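Local structure of putative fructose-bisphosphate aldolase (Coccidioides immitis, 3PM6) at residues A[38-43]-A[54-59]; A[88-93]-A[247-252]. The protein belongs to the class II fructose-bisphosphate aldolase family and folds into a TIM barrel that carries a bound zinc ion. All blocks are in the same frame, centred on the assembly; numbering follows the deposited sequence.

Contact 1. Residues A[38-43]-A[54-59]; sequences EGILAI and AMILLF
No ring or side-chain amide stands between Ile40 and Ile43 on one side and Ala54 and Ile56 on the other; the only polar atom of the strand within 4.5 Å of the helix side chains is Met55 O, 4.4 Å from Ile43 CD1. The ring of Phe59, just beyond the strand, turns to a different neighbourhood and meets the ring of Tyr35 with the two planes at about 50°. The example is the helix-on-strand half of a beta-alpha-beta unit in a TIM barrel: strand 29-33 leads into helix 37-49, which returns along the outside of the barrel before strand 54-58 is laid down. Helix 38-43 and strand 54-58 accordingly run almost antiparallel, at 170°, their axes 9.3 Å apart at closest approach.

Hydrogen bonds play no part in joining the two; the side-chain packing is apolar, and every touching residue is buried. Ile43 does most of the work with both of its branches. Its chi1 of -65° sets CG2 trans to the backbone N, and from there this methyl reaches Ala54 CB at 3.8 Å. The longer branch carries CD1 slantwise across Ile56, to 3.8 Å from its CG1, so that Ile43 touches both Ala54 and Ile56. Val34, from the loop after strand 29-33, touches both Ile43 and Ile56 and extends the same hydrophobic layer.

Met55 and Leu57, whose side chains leave the strand on its other side, belong to the barrel interior instead. Leading segment 38-43, Glu38 packs against helix 271-292 and hydrogen-bonds His275 through OE2, while Tyr65 of the second subunit packs on Glu38 and Leu41. One helical turn before Ile43, Ile40 crosses Ile56 at roughly a right angle, and its CG2 methyl comes to 4.2 Å from Ile56 CD1.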
ATOM      1  N   GLU A  38      -5.540  -1.830  -1.560  1.00 18.08           N
ATOM      2  CA  GLU A  38      -6.747  -2.155  -2.296  1.00 19.31           C
ATOM      3  C   GLU A  38      -7.662  -0.924  -2.436  1.00 18.18           C
ATOM      4  O   GLU A  38      -8.258  -0.702  -3.484  1.00 18.54           O
ATOM      5  CB  GLU A  38      -7.516  -3.318  -1.652  1.00 19.69           C
ATOM      6  CG  GLU A  38      -6.764  -4.638  -1.649  1.00 23.11           C
ATOM      7  CD  GLU A  38      -6.032  -4.918  -0.335  1.00 26.32           C
ATOM      8  OE1 GLU A  38      -5.467  -3.973   0.259  1.00 27.97           O
ATOM      9  OE2 GLU A  38      -6.007  -6.090   0.090  1.00 27.52           O
ATOM     10  N   GLY A  39      -7.792  -0.150  -1.365  1.00 17.74           N
ATOM     11  CA  GLY A  39      -8.645   1.030  -1.393  1.00 16.72           C
ATOM     12  C   GLY A  39      -8.060   2.118  -2.274  1.00 16.05           C
ATOM     13  O   GLY A  39      -8.801   2.806  -2.976  1.00 15.98           O
ATOM     14  N   ILE A  40      -6.729   2.268  -2.237  1.00 16.51           N
ATOM     15  CA  ILE A  40      -6.013   3.220  -3.100  1.00 16.43           C
ATOM     16  C   ILE A  40      -6.293   2.845  -4.575  1.00 17.40           C
ATOM     17  O   ILE A  40      -6.660   3.693  -5.380  1.00 16.93           O
ATOM     18  CB  ILE A  40      -4.484   3.253  -2.761  1.00 17.35           C
ATOM     19  CG1 ILE A  40      -4.233   3.877  -1.372  1.00 17.20           C
ATOM     20  CG2 ILE A  40      -3.659   3.937  -3.864  1.00 14.24           C
ATOM     21  CD1 ILE A  40      -2.901   3.477  -0.735  1.00 18.33           C
ATOM     22  N   LEU A  41      -6.173   1.565  -4.901  1.00 18.05           N
ATOM     23  CA  LEU A  41      -6.367   1.117  -6.287  1.00 19.67           C
ATOM     24  C   LEU A  41      -7.813   1.293  -6.693  1.00 19.67           C
ATOM     25  O   LEU A  41      -8.083   1.759  -7.807  1.00 21.21           O
ATOM     26  CB  LEU A  41      -5.949  -0.348  -6.474  1.00 19.21           C
ATOM     27  CG  LEU A  41      -4.434  -0.503  -6.513  1.00 22.20           C
ATOM     28  CD1 LEU A  41      -4.024  -1.968  -6.651  1.00 24.78           C
ATOM     29  CD2 LEU A  41      -3.855   0.335  -7.662  1.00 25.38           C
ATOM     30  N   ALA A  42      -8.733   0.930  -5.799  1.00 18.82           N
ATOM     31  CA  ALA A  42     -10.169   1.137  -6.059  1.00 18.84           C
ATOM     32  C   ALA A  42     -10.484   2.581  -6.414  1.00 18.55           C
ATOM     33  O   ALA A  42     -11.252   2.841  -7.360  1.00 19.01           O
ATOM     34  CB  ALA A  42     -11.032   0.645  -4.867  1.00 17.89           C
ATOM     35  N   ILE A  43      -9.886   3.529  -5.690  1.00 17.81           N
ATOM     36  CA  ILE A  43     -10.122   4.953  -5.977  1.00 17.66           C
ATOM     37  C   ILE A  43      -9.547   5.428  -7.317  1.00 18.13           C
ATOM     38  O   ILE A  43     -10.243   6.102  -8.073  1.00 18.22           O
ATOM     39  CB  ILE A  43      -9.557   5.903  -4.884  1.00 17.68           C
ATOM     40  CG1 ILE A  43     -10.295   5.711  -3.551  1.00 16.71           C
ATOM     41  CG2 ILE A  43      -9.665   7.360  -5.343  1.00 16.85           C
ATOM     42  CD1 ILE A  43      -9.436   6.167  -2.339  1.00 12.84           C
ATOM     43  N   ALA A  54     -10.829  13.063  -7.567  1.00 18.82           N
ATOM     44  CA  ALA A  54     -11.049  12.339  -6.308  1.00 17.38           C
ATOM     45  C   ALA A  54     -10.011  12.759  -5.315  1.00 16.76           C
ATOM     46  O   ALA A  54      -9.068  13.428  -5.663  1.00 17.51           O
ATOM     47  CB  ALA A  54     -10.975  10.784  -6.507  1.00 16.99           C
ATOM     48  N   MET A  55     -10.198  12.374  -4.062  1.00 15.99           N
ATOM     49  CA  MET A  55      -9.158  12.539  -3.075  1.00 16.07           C
ATOM     50  C   MET A  55      -9.020  11.228  -2.343  1.00 15.15           C
ATOM     51  O   MET A  55     -10.012  10.537  -2.071  1.00 15.33           O
ATOM     52  CB  MET A  55      -9.488  13.683  -2.098  1.00 15.84           C
ATOM     53  CG  MET A  55      -9.398  15.070  -2.708  1.00 16.88           C
ATOM     54  SD  MET A  55      -9.810  16.405  -1.498  1.00 17.88           S
ATOM     55  CE  MET A  55      -9.389  17.827  -2.526  1.00 19.73           C
ATOM     56  N   ILE A  56      -7.790  10.882  -2.023  1.00 14.76           N
ATOM     57  CA  ILE A  56      -7.534   9.695  -1.211  1.00 13.93           C
ATOM     58  C   ILE A  56      -7.341  10.231   0.233  1.00 14.32           C
ATOM     59  O   ILE A  56      -6.520  11.130   0.462  1.00 13.37           O
ATOM     60  CB  ILE A  56      -6.262   8.928  -1.724  1.00 13.85           C
ATOM     61  CG1 ILE A  56      -6.449   8.401  -3.162  1.00 14.74           C
ATOM     62  CG2 ILE A  56      -5.822   7.829  -0.761  1.00 12.23           C
ATOM     63  CD1 ILE A  56      -5.195   7.821  -3.745  1.00 20.06           C
ATOM     64  N   LEU A  57      -8.125   9.709   1.181  1.00 13.60           N
ATOM     65  CA  LEU A  57      -7.976  10.113   2.573  1.00 13.24           C
ATOM     66  C   LEU A  57      -7.289   9.047   3.403  1.00 12.95           C
ATOM     67  O   LEU A  57      -7.664   7.888   3.348  1.00 13.80           O
ATOM     68  CB  LEU A  57      -9.342  10.485   3.186  1.00 12.70           C
ATOM     69  CG  LEU A  57      -9.778  11.925   2.911  1.00 12.69           C
ATOM     70  CD1 LEU A  57      -9.842  12.197   1.360  1.00 12.19           C
ATOM     71  CD2 LEU A  57     -11.134  12.196   3.533  1.00  8.40           C
ATOM     72  N   LEU A  58      -6.273   9.426   4.172  1.00 13.49           N
ATOM     73  CA  LEU A  58      -5.664   8.494   5.114  1.00 14.14           C
ATOM     74  C   LEU A  58      -5.922   9.005   6.531  1.00 15.04           C
ATOM     75  O   LEU A  58      -6.083  10.211   6.716  1.00 13.61           O
ATOM     76  CB  LEU A  58      -4.159   8.358   4.842  1.00 14.76           C
ATOM     77  CG  LEU A  58      -3.756   7.640   3.538  1.00 12.62           C
ATOM     78  CD1 LEU A  58      -2.268   7.844   3.371  1.00 12.08           C
ATOM     79  CD2 LEU A  58      -4.077   6.105   3.598  1.00 10.79           C
ATOM     80  N   PHE A  59      -5.988   8.096   7.524  1.00 15.38           N
ATOM     81  CA  PHE A  59      -6.099   8.502   8.929  1.00 15.14           C
ATOM     82  C   PHE A  59      -4.703   8.562   9.541  1.00 16.42           C
ATOM     83  O   PHE A  59      -3.738   8.058   8.927  1.00 17.18           O
ATOM     84  CB  PHE A  59      -6.994   7.540   9.729  1.00 14.93           C
ATOM     85  CG  PHE A  59      -8.413   7.529   9.277  1.00 15.40           C
ATOM     86  CD1 PHE A  59      -9.174   8.708   9.243  1.00 16.44           C
ATOM     87  CD2 PHE A  59      -9.006   6.358   8.859  1.00 15.08           C
ATOM     88  CE1 PHE A  59     -10.489   8.696   8.793  1.00 15.58           C
ATOM     89  CE2 PHE A  59     -10.346   6.360   8.426  1.00 14.33           C
ATOM     90  CZ  PHE A  59     -11.070   7.527   8.404  1.00 13.24           C
TER

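Contact 2. Residues A[88-93]-A[247-252]; sequences HLDHAQ and KVNVNR. With ZN (zinc ion), chain S.
Lys247 lays its CE over one face of the His88 ring, 4.1 Å from the centroid, in a CH-pi contact that spans the interior of the TIM barrel between strands 85-92 and 245-250, which are not neighbours in the sheet. Beside it, Asp90 and Asn249 meet from opposite directions, carboxylate and amide planes 86° apart, with OD1 of Asp90 3.6 Å from ND2 of Asn249.

A water among these buried side chains completes the first shell. It donates to Asp90 OD1 at 2.7 Å and accepts from Asn249 ND2 at 3.0 Å. It also lies in the plane of the His88 ring, hydrogen-bonded at the edge to NE2 at 2.8 Å, so one molecule ties three side chains from both strands.

The next layer fixes these groups. Extended up to a bend at chi4 (-89°), Lys247 directs NZ onto an in-plane lone pair of Asn249 OD1, 3.0 Å away with a C=O...N angle of 118°; this orients the amide, with OD1 toward the lysine and ND2 toward the water. NZ also forms a salt bridge with Glu148, and Ser116 holds His88 through ND1.

Farther out is the metal site, where His196 and His227 join His91 on the zinc ion. Asp120 hydrogen-bonds His91 ND1, Asp90 OD1 sits 3.1 Å above the plane of the His91 ring, offset toward its rim, and His91 NE2 binds the zinc at 2.1 Å.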
ATOM      1  N   HIS A  88      -5.060  13.509   1.290  1.00 15.14           N
ATOM      2  CA  HIS A  88      -5.569  14.294   2.411  1.00 14.47           C
ATOM      3  C   HIS A  88      -5.434  13.478   3.675  1.00 13.15           C
ATOM      4  O   HIS A  88      -5.828  12.303   3.707  1.00 12.36           O
ATOM      5  CB  HIS A  88      -7.044  14.580   2.141  1.00 15.65           C
ATOM      6  CG  HIS A  88      -7.711  15.438   3.168  1.00 16.37           C
ATOM      7  ND1 HIS A  88      -7.419  16.777   3.327  1.00 16.44           N
ATOM      8  CD2 HIS A  88      -8.697  15.155   4.054  1.00 15.41           C
ATOM      9  CE1 HIS A  88      -8.201  17.281   4.268  1.00 17.10           C
ATOM     10  NE2 HIS A  88      -9.004  16.321   4.704  1.00 14.50           N
ATOM     11  N   LEU A  89      -4.865  14.073   4.715  1.00 12.82           N
ATOM     12  CA  LEU A  89      -4.932  13.467   6.056  1.00 12.76           C
ATOM     13  C   LEU A  89      -6.221  13.844   6.759  1.00 13.14           C
ATOM     14  O   LEU A  89      -6.427  15.002   7.145  1.00 12.62           O
ATOM     15  CB  LEU A  89      -3.724  13.854   6.917  1.00 12.69           C
ATOM     16  CG  LEU A  89      -3.528  13.202   8.301  1.00 11.88           C
ATOM     17  CD1 LEU A  89      -3.350  11.654   8.287  1.00 11.30           C
ATOM     18  CD2 LEU A  89      -2.348  13.886   9.024  1.00 10.89           C
ATOM     19  N   ASP A  90      -7.102  12.864   6.955  1.00 13.24           N
ATOM     20  CA  ASP A  90      -8.411  13.159   7.587  1.00 12.87           C
ATOM     21  C   ASP A  90      -8.298  13.028   9.108  1.00 12.97           C
ATOM     22  O   ASP A  90      -7.484  12.230   9.602  1.00 12.28           O
ATOM     23  CB  ASP A  90      -9.441  12.174   7.001  1.00 12.95           C
ATOM     24  CG  ASP A  90     -10.878  12.488   7.368  1.00 13.62           C
ATOM     25  OD1 ASP A  90     -11.226  13.651   7.718  1.00 13.33           O
ATOM     26  OD2 ASP A  90     -11.680  11.524   7.309  1.00 13.40           O
ATOM     27  N   HIS A  91      -9.101  13.798   9.856  1.00 12.77           N
ATOM     28  CA  HIS A  91      -9.198  13.643  11.327  1.00 12.39           C
ATOM     29  C   HIS A  91      -7.869  13.530  12.058  1.00 13.29           C
ATOM     30  O   HIS A  91      -7.667  12.659  12.889  1.00 15.08           O
ATOM     31  CB  HIS A  91     -10.154  12.495  11.670  1.00 11.04           C
ATOM     32  CG  HIS A  91     -11.541  12.811  11.227  1.00 12.84           C
ATOM     33  ND1 HIS A  91     -12.198  13.935  11.676  1.00 11.60           N
ATOM     34  CD2 HIS A  91     -12.331  12.270  10.271  1.00 10.47           C
ATOM     35  CE1 HIS A  91     -13.358  14.035  11.063  1.00 11.00           C
ATOM     36  NE2 HIS A  91     -13.458  13.043  10.203  1.00 13.16           N
ATOM     37  N   ALA A  92      -6.949  14.405  11.732  1.00 13.25           N
ATOM     38  CA  ALA A  92      -5.757  14.485  12.504  1.00 13.37           C
ATOM     39  C   ALA A  92      -6.114  15.282  13.759  1.00 13.86           C
ATOM     40  O   ALA A  92      -6.362  16.484  13.670  1.00 14.18           O
ATOM     41  CB  ALA A  92      -4.674  15.174  11.678  1.00 12.47           C
ATOM     42  N   GLN A  93      -6.158  14.616  14.909  1.00 14.20           N
ATOM     43  CA  GLN A  93      -6.695  15.237  16.115  1.00 15.95           C
ATOM     44  C   GLN A  93      -5.649  15.486  17.188  1.00 17.68           C
ATOM     45  O   GLN A  93      -5.995  15.748  18.348  1.00 17.76           O
ATOM     46  CB  GLN A  93      -7.879  14.425  16.682  1.00 15.74           C
ATOM     47  CG  GLN A  93      -9.030  14.237  15.660  1.00 12.88           C
ATOM     48  CD  GLN A  93     -10.205  13.444  16.246  1.00 16.20           C
ATOM     49  OE1 GLN A  93     -10.050  12.707  17.226  1.00 14.89           O
ATOM     50  NE2 GLN A  93     -11.387  13.598  15.640  1.00 11.84           N
ATOM     51  N   LYS A 247     -16.788  19.127  -1.071  1.00 16.89           N
ATOM     52  CA  LYS A 247     -16.001  17.938  -0.779  1.00 16.30           C
ATOM     53  C   LYS A 247     -16.881  17.042   0.068  1.00 16.69           C
ATOM     54  O   LYS A 247     -17.413  17.480   1.114  1.00 16.38           O
ATOM     55  CB  LYS A 247     -14.721  18.313  -0.025  1.00 15.77           C
ATOM     56  CG  LYS A 247     -13.804  17.125   0.397  1.00 15.27           C
ATOM     57  CD  LYS A 247     -12.506  17.676   1.014  1.00 13.14           C
ATOM     58  CE  LYS A 247     -11.623  16.626   1.662  1.00 14.88           C
ATOM     59  NZ  LYS A 247     -11.967  16.408   3.101  1.00 14.68           N
ATOM     60  N   VAL A 248     -17.045  15.795  -0.392  1.00 16.88           N
ATOM     61  CA  VAL A 248     -17.816  14.777   0.328  1.00 16.33           C
ATOM     62  C   VAL A 248     -16.915  13.617   0.772  1.00 16.39           C
ATOM     63  O   VAL A 248     -16.341  12.889  -0.072  1.00 16.18           O
ATOM     64  CB  VAL A 248     -18.966  14.238  -0.570  1.00 17.23           C
ATOM     65  CG1 VAL A 248     -19.616  13.003   0.058  1.00 16.72           C
ATOM     66  CG2 VAL A 248     -19.982  15.343  -0.860  1.00 15.45           C
ATOM     67  N   ASN A 249     -16.814  13.442   2.099  1.00 15.92           N
ATOM     68  CA  ASN A 249     -16.052  12.379   2.721  1.00 15.70           C
ATOM     69  C   ASN A 249     -16.872  11.110   2.867  1.00 16.70           C
ATOM     70  O   ASN A 249     -18.016  11.145   3.360  1.00 17.04           O
ATOM     71  CB  ASN A 249     -15.585  12.778   4.147  1.00 14.52           C
ATOM     72  CG  ASN A 249     -14.500  13.858   4.123  1.00 14.21           C
ATOM     73  OD1 ASN A 249     -14.233  14.464   3.077  1.00  9.55           O
ATOM     74  ND2 ASN A 249     -13.870  14.091   5.260  1.00 10.43           N
ATOM     75  N   VAL A 250     -16.215   9.994   2.582  1.00 16.26           N
ATOM     76  CA  VAL A 250     -16.839   8.698   2.604  1.00 17.70           C
ATOM     77  C   VAL A 250     -15.899   7.728   3.267  1.00 15.97           C
ATOM     78  O   VAL A 250     -14.699   7.796   3.071  1.00 15.37           O
ATOM     79  CB  VAL A 250     -17.088   8.207   1.161  1.00 17.71           C
ATOM     80  CG1 VAL A 250     -17.782   6.872   1.172  1.00 21.04           C
ATOM     81  CG2 VAL A 250     -17.940   9.221   0.412  1.00 21.79           C
ATOM     82  N   ASN A 251     -16.449   6.802   4.032  1.00 15.74           N
ATOM     83  CA  ASN A 251     -15.635   5.745   4.617  1.00 15.54           C
ATOM     84  C   ASN A 251     -16.291   4.347   4.492  1.00 16.15           C
ATOM     85  O   ASN A 251     -15.993   3.594   3.543  1.00 16.42           O
ATOM     86  CB  ASN A 251     -15.270   6.089   6.083  1.00 14.87           C
ATOM     87  CG  ASN A 251     -14.373   5.040   6.703  1.00 15.72           C
ATOM     88  OD1 ASN A 251     -13.978   4.105   6.014  1.00 19.61           O
ATOM     89  ND2 ASN A 251     -14.053   5.169   8.001  1.00 13.19           N
ATOM     90  N   ARG A 252     -17.149   4.020   5.462  1.00 15.56           N
ATOM     91  CA  ARG A 252     -17.876   2.745   5.542  1.00 15.98           C
ATOM     92  C   ARG A 252     -18.575   2.329   4.232  1.00 16.61           C
ATOM     93  O   ARG A 252     -18.568   1.132   3.878  1.00 16.17           O
ATOM     94  CB  ARG A 252     -18.916   2.788   6.667  1.00 15.08           C
TER
HETATM   95 ZN    ZN S 319     -15.247  12.729   9.136  1.00 20.80          ZN
HETATM   96  O   HOH W   1     -11.459  15.649   5.955  1.00 14.52           O

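How the contacts relate
Contact 1 and contact 2, their centres 11 Å apart, exemplify the two sides of a barrel wall: one packs a helix against its outside, the other spans its interior near the metal. Strands 54-58 and 85-92 are parallel neighbours and join them through probable hydrogen bonds, Ile56 O to His88 N and Leu58 O to Asp90 N, each 2.9 Å. The strand that carries Ile56 toward the helix is thus also bonded to the backbone of His88 and Asp90. Phe59 CE1 also packs 3.4 Å from Asp90 OD2. Contact 2 supplies the zinc ligand His91, whereas the Met55 side chain of contact 1 remains about 12 Å from the ion.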